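Local coordinates for protein galectin 2 (PDB 2YMZ) that probably binds carbohydrates, as a galectin-family lectin whose two packed antiparallel sheets form a carbohydrate-recognition domain, at residues 3-9 with 123-129; 31-37 with 113-119; 45-49 with 73-77; 87-92 with 103-107. One frame throughout, in Å; residues are numbered along the deposited sequence.

Contact 1. Residues 3-9 with 123-129; sequences MFEMFNL and KVTSFKV
Phe-4 reaches one face of the Phe-127 ring with its far corner: CZ of Phe-4 lies off-centre toward the rim, 3.9 Å from CG of Phe-127. At the edge of the same ring, near its plane, Leu-9 brings in CD2, 4.3 Å from Phe-127 CZ. The two aromatic planes meet obliquely, at 56°. Met-6 also approaches this ring at a slant, in a Met-aromatic contact with SD 3.6 Å from CE2 of Phe-127. With CG anti to the backbone N (chi1 178°), the Phe-4 ring reaches from strand 2-6 toward the facing strand 122-129. There its flank leans on the two branches of Val-124: CD2 of Phe-4 is 3.7 Å from Val-124 CG2, while CE2 of Phe-4 lies 3.8 Å from Val-124 CG1. Further along, Leu-9 CD2 also touches Val-129 CG1 at 4.3 Å. Strand 2-6 is paired with strand 112-120, where Met-3 and Phe-4 together face Ile-118 in a classic beta bulge, whereas strand 122-129 belongs to the other sheet. Both strands are continued by antiparallel ladders into the second subunit, and Phe-4 meets Phe-4 of that subunit edge-to-face. The chemistry is wholly apolar apart from the polarisable sulfur: the two sheets are held here by side-chain fit and dispersion, without a directional polar bond, and the same apolar layer runs on into the dimer interface.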
# COMPACT_ATOMS: atom_id res chain seq x y z
N MET A 3 2.43 -3.03 9.00
CA MET A 3 3.22 -3.23 7.82
C MET A 3 2.85 -2.08 6.82
O MET A 3 3.74 -1.36 6.31
CB MET A 3 3.00 -4.67 7.28
CG MET A 3 3.41 -5.77 8.33
SD MET A 3 5.20 -5.70 8.75
CE MET A 3 5.83 -6.28 7.18
N PHE A 4 1.55 -1.88 6.62
CA PHE A 4 1.02 -1.21 5.45
C PHE A 4 -0.19 -0.42 5.97
O PHE A 4 -1.02 -0.94 6.72
CB PHE A 4 0.63 -2.37 4.56
CG PHE A 4 -0.01 -2.05 3.26
CD1 PHE A 4 -1.36 -1.73 3.18
CD2 PHE A 4 0.69 -2.25 2.09
CE1 PHE A 4 -1.95 -1.51 1.95
CE2 PHE A 4 0.08 -2.02 0.85
CZ PHE A 4 -1.24 -1.65 0.80
N GLU A 5 -0.34 0.83 5.59
CA GLU A 5 -1.56 1.52 5.98
C GLU A 5 -1.92 2.43 4.79
O GLU A 5 -1.02 3.00 4.16
CB GLU A 5 -1.22 2.33 7.24
CG GLU A 5 -2.42 2.89 7.94
CD GLU A 5 -2.08 3.49 9.33
OE1 GLU A 5 -0.98 4.07 9.50
OE2 GLU A 5 -2.95 3.41 10.21
N MET A 6 -3.20 2.47 4.49
CA MET A 6 -3.66 3.32 3.37
C MET A 6 -4.93 4.08 3.84
O MET A 6 -5.77 3.52 4.52
CB MET A 6 -3.81 2.44 2.12
CG MET A 6 -4.61 2.99 0.97
SD MET A 6 -4.25 1.88 -0.42
CE MET A 6 -4.76 3.01 -1.72
N PHE A 7 -5.04 5.36 3.43
CA PHE A 7 -6.11 6.24 3.89
C PHE A 7 -6.89 6.72 2.65
O PHE A 7 -6.44 6.55 1.50
CB PHE A 7 -5.56 7.44 4.66
CG PHE A 7 -4.69 7.07 5.83
CD1 PHE A 7 -3.32 6.89 5.66
CD2 PHE A 7 -5.25 6.88 7.08
CE1 PHE A 7 -2.52 6.51 6.73
CE2 PHE A 7 -4.43 6.52 8.18
CZ PHE A 7 -3.07 6.36 8.00
N ASN A 8 -8.09 7.24 2.83
CA ASN A 8 -8.72 7.79 1.61
C ASN A 8 -8.90 6.81 0.45
O ASN A 8 -8.93 7.21 -0.75
CB ASN A 8 -7.95 9.05 1.15
CG ASN A 8 -7.79 10.07 2.28
OD1 ASN A 8 -6.67 10.46 2.69
ND2 ASN A 8 -8.91 10.42 2.85
N LEU A 9 -9.06 5.52 0.77
CA LEU A 9 -9.48 4.61 -0.27
C LEU A 9 -10.88 5.18 -0.48
O LEU A 9 -11.38 6.04 0.25
CB LEU A 9 -9.61 3.16 0.23
CG LEU A 9 -8.45 2.29 0.60
CD1 LEU A 9 -8.96 1.05 1.33
CD2 LEU A 9 -7.74 1.86 -0.68
N LYS A 123 4.15 -9.55 4.58
CA LYS A 123 4.83 -8.45 3.88
C LYS A 123 4.13 -8.33 2.51
O LYS A 123 4.22 -9.25 1.71
CB LYS A 123 6.33 -8.69 3.58
CG LYS A 123 7.24 -9.07 4.74
CD LYS A 123 7.68 -7.94 5.67
CE LYS A 123 7.90 -8.45 7.11
NZ LYS A 123 9.28 -8.95 7.31
N VAL A 124 3.46 -7.20 2.24
CA VAL A 124 2.74 -7.04 0.99
C VAL A 124 3.71 -6.97 -0.21
O VAL A 124 4.68 -6.21 -0.21
CB VAL A 124 1.84 -5.76 1.03
CG1 VAL A 124 1.18 -5.49 -0.33
CG2 VAL A 124 0.78 -5.95 2.13
N THR A 125 3.50 -7.81 -1.21
CA THR A 125 4.24 -7.65 -2.45
C THR A 125 3.44 -7.12 -3.64
O THR A 125 4.02 -6.54 -4.54
CB THR A 125 4.91 -9.00 -2.88
OG1 THR A 125 3.92 -9.94 -3.03
CG2 THR A 125 5.81 -9.54 -1.80
N SER A 126 2.12 -7.25 -3.64
CA SER A 126 1.30 -6.66 -4.73
C SER A 126 -0.03 -6.25 -4.08
O SER A 126 -0.53 -6.95 -3.18
CB SER A 126 1.02 -7.77 -5.78
OG SER A 126 0.34 -7.30 -6.91
N PHE A 127 -0.62 -5.13 -4.52
CA PHE A 127 -1.91 -4.68 -3.99
C PHE A 127 -2.64 -4.09 -5.19
O PHE A 127 -2.04 -3.32 -5.93
CB PHE A 127 -1.66 -3.62 -2.93
CG PHE A 127 -2.88 -2.82 -2.58
CD1 PHE A 127 -3.83 -3.34 -1.68
CD2 PHE A 127 -3.07 -1.55 -3.16
CE1 PHE A 127 -5.00 -2.58 -1.39
CE2 PHE A 127 -4.21 -0.83 -2.86
CZ PHE A 127 -5.15 -1.33 -1.96
N LYS A 128 -3.92 -4.41 -5.33
CA LYS A 128 -4.66 -3.76 -6.41
C LYS A 128 -6.06 -3.56 -5.90
O LYS A 128 -6.59 -4.42 -5.24
CB LYS A 128 -4.69 -4.69 -7.61
CG LYS A 128 -5.50 -4.14 -8.82
CD LYS A 128 -5.18 -4.99 -10.07
CE LYS A 128 -6.16 -4.79 -11.21
NZ LYS A 128 -5.80 -3.63 -12.04
N VAL A 129 -6.65 -2.38 -6.20
CA VAL A 129 -8.03 -2.13 -5.75
C VAL A 129 -8.80 -1.51 -6.94
O VAL A 129 -8.23 -0.68 -7.67
CB VAL A 129 -8.02 -1.24 -4.47
CG1 VAL A 129 -7.29 0.12 -4.63
CG2 VAL A 129 -9.41 -1.01 -3.89

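Contact 2. Residues 31-37 with 113-119; sequences AINLGCK and ISYLNIL
Asn-33 and Asn-117 are joined twice over, through their backbones and through their amides. Asn-33 N gives a nearly straight bond to Asn-117 O (2.8 Å), and the reverse bond, from Asn-117 N to Asn-33 O, completes the pair. On the face that carries both asparagines, Asn-33 ND2 donates to Asn-117 OD1 at 2.9 Å, with the amide planes almost perpendicular (89°). Asn-117 CG sits between the backbone N and the carbonyl carbon (chi1 76°), which brings its amide back to Asn-33. The other amide ends are satisfied too: Asn-33 OD1 is hydrogen-bonded to His-44 ND1, and Asn-117 ND2 donates to Tyr-115 OH at 2.8 Å. That hydroxyl is also bonded to Glu-5 OE2. Ala-31 and Leu-119 form a second hydrogen-bonded pair. At the far end Gly-35 N donates to Tyr-115 O (2.8 Å), while Gly-35 O receives Tyr-115 N and, weakly, Ser-114 N, in a classic beta bulge. Past it the chain turns, laying Lys-37 C over one face of the Tyr-115 ring. These are neighbouring strands in one sheet of the galectin beta-sandwich: Ile-32, Leu-34, Leu-116 and Ile-118 turn to Met-17 and Ile-19 of the facing sheet, and the asparagine network occupies the other side.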
# COMPACT_ATOMS: atom_id res chain seq x y z
N ALA A 31 -3.10 -9.81 9.89
CA ALA A 31 -4.48 -9.36 9.79
C ALA A 31 -4.57 -8.31 8.65
O ALA A 31 -3.65 -7.54 8.43
CB ALA A 31 -4.94 -8.72 11.08
N ILE A 32 -5.68 -8.35 7.99
CA ILE A 32 -6.00 -7.36 6.93
C ILE A 32 -7.24 -6.69 7.58
O ILE A 32 -8.28 -7.36 7.89
CB ILE A 32 -6.43 -8.09 5.66
CG1 ILE A 32 -5.21 -8.75 5.01
CG2 ILE A 32 -7.05 -7.12 4.64
CD1 ILE A 32 -5.53 -9.76 3.92
N ASN A 33 -7.13 -5.37 7.79
CA ASN A 33 -8.19 -4.58 8.48
C ASN A 33 -8.74 -3.48 7.51
O ASN A 33 -7.98 -2.72 7.00
CB ASN A 33 -7.57 -3.90 9.65
CG ASN A 33 -7.16 -4.92 10.74
OD1 ASN A 33 -7.95 -5.77 11.05
ND2 ASN A 33 -6.00 -4.82 11.29
N LEU A 34 -10.04 -3.46 7.34
CA LEU A 34 -10.70 -2.57 6.35
C LEU A 34 -11.78 -1.81 7.13
O LEU A 34 -12.58 -2.40 7.86
CB LEU A 34 -11.32 -3.36 5.26
CG LEU A 34 -10.21 -3.86 4.29
CD1 LEU A 34 -10.72 -5.10 3.57
CD2 LEU A 34 -9.80 -2.72 3.31
N GLY A 35 -11.75 -0.47 7.03
CA GLY A 35 -12.85 0.24 7.70
C GLY A 35 -12.78 1.71 7.41
O GLY A 35 -12.45 2.11 6.33
N CYS A 36 -13.09 2.50 8.42
CA CYS A 36 -12.97 3.92 8.16
C CYS A 36 -11.84 4.61 8.87
O CYS A 36 -11.50 5.74 8.46
CB CYS A 36 -14.33 4.59 8.28
SG CYS A 36 -14.72 4.90 9.97
N LYS A 37 -11.20 3.94 9.86
CA LYS A 37 -9.99 4.40 10.50
C LYS A 37 -9.49 3.27 11.41
O LYS A 37 -10.11 2.22 11.46
CB LYS A 37 -10.29 5.68 11.32
CG LYS A 37 -11.33 5.45 12.41
CD LYS A 37 -11.53 6.76 13.21
CE LYS A 37 -12.35 7.78 12.45
NZ LYS A 37 -13.13 8.63 13.39
N ILE A 113 -15.45 2.15 2.21
CA ILE A 113 -14.32 1.81 3.06
C ILE A 113 -13.21 2.80 2.68
O ILE A 113 -12.84 2.92 1.50
CB ILE A 113 -13.86 0.33 2.81
CG1 ILE A 113 -14.98 -0.69 3.20
CG2 ILE A 113 -12.48 0.05 3.44
CD1 ILE A 113 -15.29 -0.68 4.66
N SER A 114 -12.71 3.53 3.64
CA SER A 114 -11.66 4.46 3.32
C SER A 114 -10.29 4.10 3.88
O SER A 114 -9.29 4.71 3.52
CB SER A 114 -12.07 5.87 3.74
OG SER A 114 -12.14 5.92 5.13
N TYR A 115 -10.23 3.11 4.78
CA TYR A 115 -9.00 2.89 5.43
C TYR A 115 -8.65 1.36 5.37
O TYR A 115 -9.54 0.51 5.53
CB TYR A 115 -9.21 3.24 6.91
CG TYR A 115 -8.08 2.89 7.80
CD1 TYR A 115 -6.96 3.69 7.89
CD2 TYR A 115 -8.15 1.72 8.59
CE1 TYR A 115 -5.90 3.33 8.67
CE2 TYR A 115 -7.08 1.33 9.40
CZ TYR A 115 -5.98 2.14 9.45
OH TYR A 115 -4.96 1.82 10.34
N LEU A 116 -7.35 1.08 5.16
CA LEU A 116 -6.85 -0.32 5.19
C LEU A 116 -5.55 -0.36 6.03
O LEU A 116 -4.69 0.49 5.89
CB LEU A 116 -6.47 -0.71 3.74
CG LEU A 116 -5.61 -1.96 3.43
CD1 LEU A 116 -6.25 -3.27 3.91
CD2 LEU A 116 -5.34 -2.02 1.91
N ASN A 117 -5.35 -1.42 6.83
CA ASN A 117 -4.01 -1.62 7.31
C ASN A 117 -3.78 -3.16 7.29
O ASN A 117 -4.74 -3.95 7.17
CB ASN A 117 -3.75 -0.95 8.67
CG ASN A 117 -4.37 -1.67 9.85
OD1 ASN A 117 -4.35 -2.90 9.93
ND2 ASN A 117 -4.82 -0.89 10.84
N ILE A 118 -2.50 -3.51 7.19
CA ILE A 118 -2.17 -4.93 7.22
C ILE A 118 -1.14 -5.02 8.34
O ILE A 118 -0.22 -4.21 8.36
CB ILE A 118 -1.64 -5.38 5.85
CG1 ILE A 118 -2.83 -5.45 4.91
CG2 ILE A 118 -1.24 -6.88 6.01
CD1 ILE A 118 -2.58 -5.59 3.43
N LEU A 119 -1.30 -5.97 9.27
CA LEU A 119 -0.44 -6.04 10.47
C LEU A 119 0.05 -7.49 10.61
O LEU A 119 -0.61 -8.43 10.09
CB LEU A 119 -1.25 -5.76 11.74
CG LEU A 119 -2.07 -4.44 11.87
CD1 LEU A 119 -2.66 -4.22 13.26
CD2 LEU A 119 -1.16 -3.30 11.52

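Contact 3. Residues 45-49 with 73-77; sequences FNPRF and FNFYK
The carbonyl oxygen of Phe-75 comes to the edge of the Phe-49 ring, near its plane and 3.5 Å from CE1 of Phe-49. Arg-48 O lies 3.5 Å from CE2 of Phe-73, but at a slant to that ring. Both faces of the Phe-49 ring are covered. Over one of them Phe-73 makes a T-shaped contact, its edge turned to the ring with the planes at 85° and the centroids of Phe-49 and Phe-73 5.1 Å apart. Over the opposite face runs the extended chain of Lys-77, whose CG forms a CH-pi contact 3.9 Å from the centroid of the Phe-49 ring. Residues 45-48 are the last four of the His-Phe-Asn-Pro-Arg sequence, begun by His-44, that galectins share and whose polar residues contact the sugar in relatives. CB of Pro-47 points toward the loop 73-77, whereas that of Arg-48 is directed away from it, and Arg-48 NE forms a salt bridge with Glu-51. The proline ring touches two aromatics at a slant: CG of Pro-47 is 3.7 Å from Phe-75 CE2, and its CB is 3.9 Å from Phe-73 CE2. Phe-73 CG lies anti to the backbone N (chi1 -170°), which carries its ring from the loop toward Phe-49. Phe-75 CZ comes to the edge of the Phe-45 ring, 4.3 Å from CZ of Phe-45, with Ile-54 and Leu-96 packed against both.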
# COMPACT_ATOMS: atom_id res chain seq x y z
N PHE A 45 -9.72 -9.47 9.21
CA PHE A 45 -9.58 -10.83 8.67
C PHE A 45 -8.24 -11.27 9.22
O PHE A 45 -7.18 -10.72 8.86
CB PHE A 45 -9.48 -10.70 7.14
CG PHE A 45 -9.15 -11.99 6.44
CD1 PHE A 45 -10.15 -12.90 6.19
CD2 PHE A 45 -7.82 -12.23 6.02
CE1 PHE A 45 -9.85 -14.11 5.54
CE2 PHE A 45 -7.52 -13.43 5.35
CZ PHE A 45 -8.53 -14.35 5.17
N ASN A 46 -8.27 -12.29 10.10
CA ASN A 46 -7.07 -12.55 10.85
C ASN A 46 -6.79 -14.08 10.92
O ASN A 46 -7.33 -14.79 11.78
CB ASN A 46 -7.38 -12.06 12.29
CG ASN A 46 -6.28 -12.39 13.33
OD1 ASN A 46 -6.63 -12.50 14.52
ND2 ASN A 46 -5.02 -12.42 12.97
N PRO A 47 -6.02 -14.60 9.95
CA PRO A 47 -5.62 -16.00 10.06
C PRO A 47 -4.67 -16.20 11.24
O PRO A 47 -3.73 -15.45 11.41
CB PRO A 47 -4.81 -16.20 8.78
CG PRO A 47 -5.41 -15.24 7.74
CD PRO A 47 -5.68 -14.00 8.64
N ARG A 48 -4.97 -17.20 12.04
CA ARG A 48 -4.18 -17.47 13.25
C ARG A 48 -3.61 -18.90 13.15
O ARG A 48 -4.36 -19.88 13.08
CB ARG A 48 -5.11 -17.37 14.44
CG ARG A 48 -5.32 -15.84 14.71
CD ARG A 48 -5.75 -15.49 16.12
NE ARG A 48 -5.01 -16.22 17.12
CZ ARG A 48 -4.00 -15.77 17.90
NH1 ARG A 48 -3.57 -14.51 17.79
NH2 ARG A 48 -3.42 -16.63 18.79
N PHE A 49 -2.29 -18.97 13.14
CA PHE A 49 -1.62 -20.25 12.84
C PHE A 49 -1.71 -21.15 14.09
O PHE A 49 -1.93 -22.33 13.93
CB PHE A 49 -0.16 -20.04 12.45
CG PHE A 49 -0.03 -19.63 11.00
CD1 PHE A 49 0.06 -20.61 10.02
CD2 PHE A 49 -0.01 -18.30 10.66
CE1 PHE A 49 0.14 -20.25 8.70
CE2 PHE A 49 0.11 -17.90 9.29
CZ PHE A 49 0.20 -18.91 8.34
N PHE A 73 -8.43 -23.81 6.84
CA PHE A 73 -7.19 -23.03 7.06
C PHE A 73 -6.07 -23.70 6.29
O PHE A 73 -5.48 -24.71 6.72
CB PHE A 73 -6.75 -23.09 8.53
CG PHE A 73 -5.66 -22.14 8.85
CD1 PHE A 73 -4.32 -22.49 8.72
CD2 PHE A 73 -5.98 -20.85 9.29
CE1 PHE A 73 -3.29 -21.61 9.02
CE2 PHE A 73 -4.93 -19.97 9.59
CZ PHE A 73 -3.59 -20.33 9.47
N ASN A 74 -5.79 -23.17 5.16
CA ASN A 74 -4.73 -23.68 4.28
C ASN A 74 -3.79 -22.52 4.02
O ASN A 74 -3.68 -22.03 2.87
CB ASN A 74 -5.29 -24.14 2.93
CG ASN A 74 -5.75 -25.60 2.95
OD1 ASN A 74 -5.21 -26.42 3.66
ND2 ASN A 74 -6.82 -25.89 2.22
N PHE A 75 -3.15 -22.08 5.08
CA PHE A 75 -2.15 -21.04 4.92
C PHE A 75 -0.95 -21.69 5.42
O PHE A 75 -0.99 -22.52 6.35
CB PHE A 75 -2.46 -19.79 5.76
CG PHE A 75 -3.52 -18.84 5.16
CD1 PHE A 75 -3.21 -18.08 4.04
CD2 PHE A 75 -4.78 -18.74 5.72
CE1 PHE A 75 -4.15 -17.17 3.49
CE2 PHE A 75 -5.76 -17.85 5.18
CZ PHE A 75 -5.42 -17.05 4.09
N TYR A 76 0.17 -21.28 4.89
CA TYR A 76 1.45 -21.88 5.26
C TYR A 76 2.47 -20.86 5.58
O TYR A 76 2.69 -19.89 4.82
CB TYR A 76 1.96 -22.74 4.06
CG TYR A 76 0.91 -23.75 3.72
CD1 TYR A 76 0.87 -24.98 4.37
CD2 TYR A 76 -0.12 -23.45 2.84
CE1 TYR A 76 -0.11 -25.89 4.10
CE2 TYR A 76 -1.12 -24.33 2.60
CZ TYR A 76 -1.11 -25.54 3.21
OH TYR A 76 -2.14 -26.40 2.94
N LYS A 77 3.22 -21.06 6.66
CA LYS A 77 4.25 -20.07 7.00
C LYS A 77 5.36 -20.09 5.98
O LYS A 77 5.66 -21.16 5.41
CB LYS A 77 4.86 -20.37 8.39
CG LYS A 77 3.80 -20.27 9.50
CD LYS A 77 4.43 -20.62 10.87
CE LYS A 77 3.31 -20.78 11.90
NZ LYS A 77 3.91 -20.97 13.30

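Contact 4. Residues 87-92 with 103-107; sequences FLGDKF and EFPNR
Asn-106 and the turn before strand 91-95 are held together first by hydrogen bonds. Asn-106 ND2 donates to Gly-89 O at 2.8 Å, almost straight (172°) and within its own amide plane. With CG anti to the backbone N (chi1 -176°), the amide extends across to this carbonyl, and ND2 has a second acceptor in Tyr-110 O. The backbone adds Asn-106 N to Asp-90 O (2.8 Å), the donor standing well above the carbonyl plane, and a reciprocal pair between Phe-92 and Phe-104. The two Asn-106 bonds grip carbonyls of a type II' turn, Leu-88 to Lys-91, which is itself closed by Lys-91 N bonding to Leu-88 O and in which Gly-89 takes a positive phi; Asn-106 is the centre of an inverse gamma turn. Van der Waals packing comes next: Phe-92 CE2 lies 3.8 Å from Asn-106 CB, and Phe-87 CE1 is 3.7 Å from Asn-106 ND2. The charges are looser. Lys-91 and Glu-103 cross with their carbon chains touching, but Lys-91 NZ and Glu-103 OE1 are 4.3 Å apart, beyond a salt bridge. Strand 101-105 is the outermost of its sheet in this chain, with 91-95 and then 80-88 next to it, while Phe-92 and Phe-104 reach Leu-43 on strand 40-48 of the facing sheet.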
# COMPACT_ATOMS: atom_id res chain seq x y z
N PHE A 87 -16.30 -6.35 -1.83
CA PHE A 87 -17.21 -5.56 -1.04
C PHE A 87 -18.58 -5.80 -1.70
O PHE A 87 -18.85 -5.28 -2.82
CB PHE A 87 -16.76 -4.10 -1.09
CG PHE A 87 -17.53 -3.16 -0.19
CD1 PHE A 87 -18.78 -3.51 0.34
CD2 PHE A 87 -17.04 -1.88 0.03
CE1 PHE A 87 -19.49 -2.64 1.14
CE2 PHE A 87 -17.74 -0.98 0.86
CZ PHE A 87 -18.97 -1.37 1.38
N LEU A 88 -19.38 -6.69 -1.12
CA LEU A 88 -20.60 -7.09 -1.79
C LEU A 88 -21.86 -6.58 -1.04
O LEU A 88 -22.65 -7.38 -0.55
CB LEU A 88 -20.62 -8.60 -2.04
CG LEU A 88 -19.50 -9.12 -2.94
CD1 LEU A 88 -19.65 -10.60 -3.07
CD2 LEU A 88 -19.51 -8.50 -4.31
N GLY A 89 -21.98 -5.26 -0.90
CA GLY A 89 -23.17 -4.69 -0.30
C GLY A 89 -23.26 -5.04 1.16
O GLY A 89 -22.56 -4.42 1.96
N ASP A 90 -24.09 -6.04 1.48
CA ASP A 90 -24.37 -6.43 2.87
C ASP A 90 -23.32 -7.40 3.44
O ASP A 90 -23.44 -7.84 4.59
CB ASP A 90 -25.78 -7.04 3.00
CG ASP A 90 -25.87 -8.44 2.45
OD1 ASP A 90 -25.15 -8.75 1.49
OD2 ASP A 90 -26.67 -9.25 2.97
N LYS A 91 -22.33 -7.74 2.65
CA LYS A 91 -21.30 -8.64 3.15
C LYS A 91 -19.99 -8.42 2.42
O LYS A 91 -19.94 -7.88 1.34
CB LYS A 91 -21.72 -10.08 2.96
CG LYS A 91 -21.94 -10.52 1.53
CD LYS A 91 -22.50 -11.95 1.46
CE LYS A 91 -22.38 -12.56 0.05
NZ LYS A 91 -23.65 -12.41 -0.75
N PHE A 92 -18.95 -8.91 3.08
CA PHE A 92 -17.61 -9.05 2.48
C PHE A 92 -17.36 -10.50 2.15
O PHE A 92 -17.74 -11.44 2.89
CB PHE A 92 -16.58 -8.48 3.45
CG PHE A 92 -16.82 -7.04 3.78
CD1 PHE A 92 -16.45 -6.02 2.88
CD2 PHE A 92 -17.49 -6.69 4.92
CE1 PHE A 92 -16.71 -4.70 3.17
CE2 PHE A 92 -17.75 -5.37 5.23
CZ PHE A 92 -17.36 -4.36 4.35
N GLU A 103 -17.13 -15.69 4.14
CA GLU A 103 -18.10 -14.63 4.09
C GLU A 103 -18.26 -13.94 5.46
O GLU A 103 -18.25 -14.58 6.52
CB GLU A 103 -19.41 -15.27 3.60
CG GLU A 103 -20.55 -14.35 3.31
CD GLU A 103 -21.74 -15.11 2.70
OE1 GLU A 103 -21.67 -15.49 1.49
OE2 GLU A 103 -22.73 -15.34 3.45
N PHE A 104 -18.33 -12.64 5.49
CA PHE A 104 -18.51 -11.89 6.76
C PHE A 104 -19.50 -10.74 6.56
O PHE A 104 -19.34 -9.92 5.62
CB PHE A 104 -17.17 -11.25 7.22
CG PHE A 104 -17.22 -10.69 8.61
CD1 PHE A 104 -17.38 -11.57 9.72
CD2 PHE A 104 -17.08 -9.32 8.85
CE1 PHE A 104 -17.40 -11.07 11.03
CE2 PHE A 104 -17.14 -8.81 10.16
CZ PHE A 104 -17.30 -9.69 11.26
N PRO A 105 -20.50 -10.61 7.48
CA PRO A 105 -21.52 -9.58 7.28
C PRO A 105 -20.99 -8.18 7.42
O PRO A 105 -20.09 -7.89 8.20
CB PRO A 105 -22.52 -9.84 8.41
CG PRO A 105 -21.68 -10.45 9.49
CD PRO A 105 -20.75 -11.37 8.74
N ASN A 106 -21.52 -7.31 6.56
CA ASN A 106 -21.28 -5.88 6.69
C ASN A 106 -22.23 -5.38 7.72
O ASN A 106 -23.25 -4.72 7.38
CB ASN A 106 -21.57 -5.17 5.31
CG ASN A 106 -21.25 -3.70 5.33
OD1 ASN A 106 -20.73 -3.17 6.29
ND2 ASN A 106 -21.56 -2.99 4.21
N ARG A 107 -21.93 -5.71 8.99
CA ARG A 107 -22.81 -5.46 10.14
C ARG A 107 -23.22 -4.05 10.32
O ARG A 107 -24.37 -3.79 10.71
CB ARG A 107 -22.03 -5.79 11.43
CG ARG A 107 -21.76 -7.23 11.56
CD ARG A 107 -20.82 -7.43 12.74
NE ARG A 107 -20.89 -8.85 12.95
CZ ARG A 107 -20.02 -9.50 13.70
NH1 ARG A 107 -19.01 -8.84 14.22
NH2 ARG A 107 -20.20 -10.82 13.86

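Contacts 1 and 2 are buried and contacts 3 and 4 only partly so, but chemistry follows position in the fold, not burial: pairing within a sheet (2 and 4) brings hydrogen bonds, packing between elements (1 and 3) apolar contact. Contact 1 joins strands of the two sheets with apolar side chains, at the dimer interface. It touches contact 2 through strands 2-6 and 112-120, where Met-6 N meets Leu-116 O. Strand 40-48 of contact 3 pairs with strand 30-34 of contact 2, and contact 3 packs a loop with aromatic rings and aliphatic groups. Contact 4, a turn and hairpin end, packs against contact 2 where Phe-87 touches Ile-113.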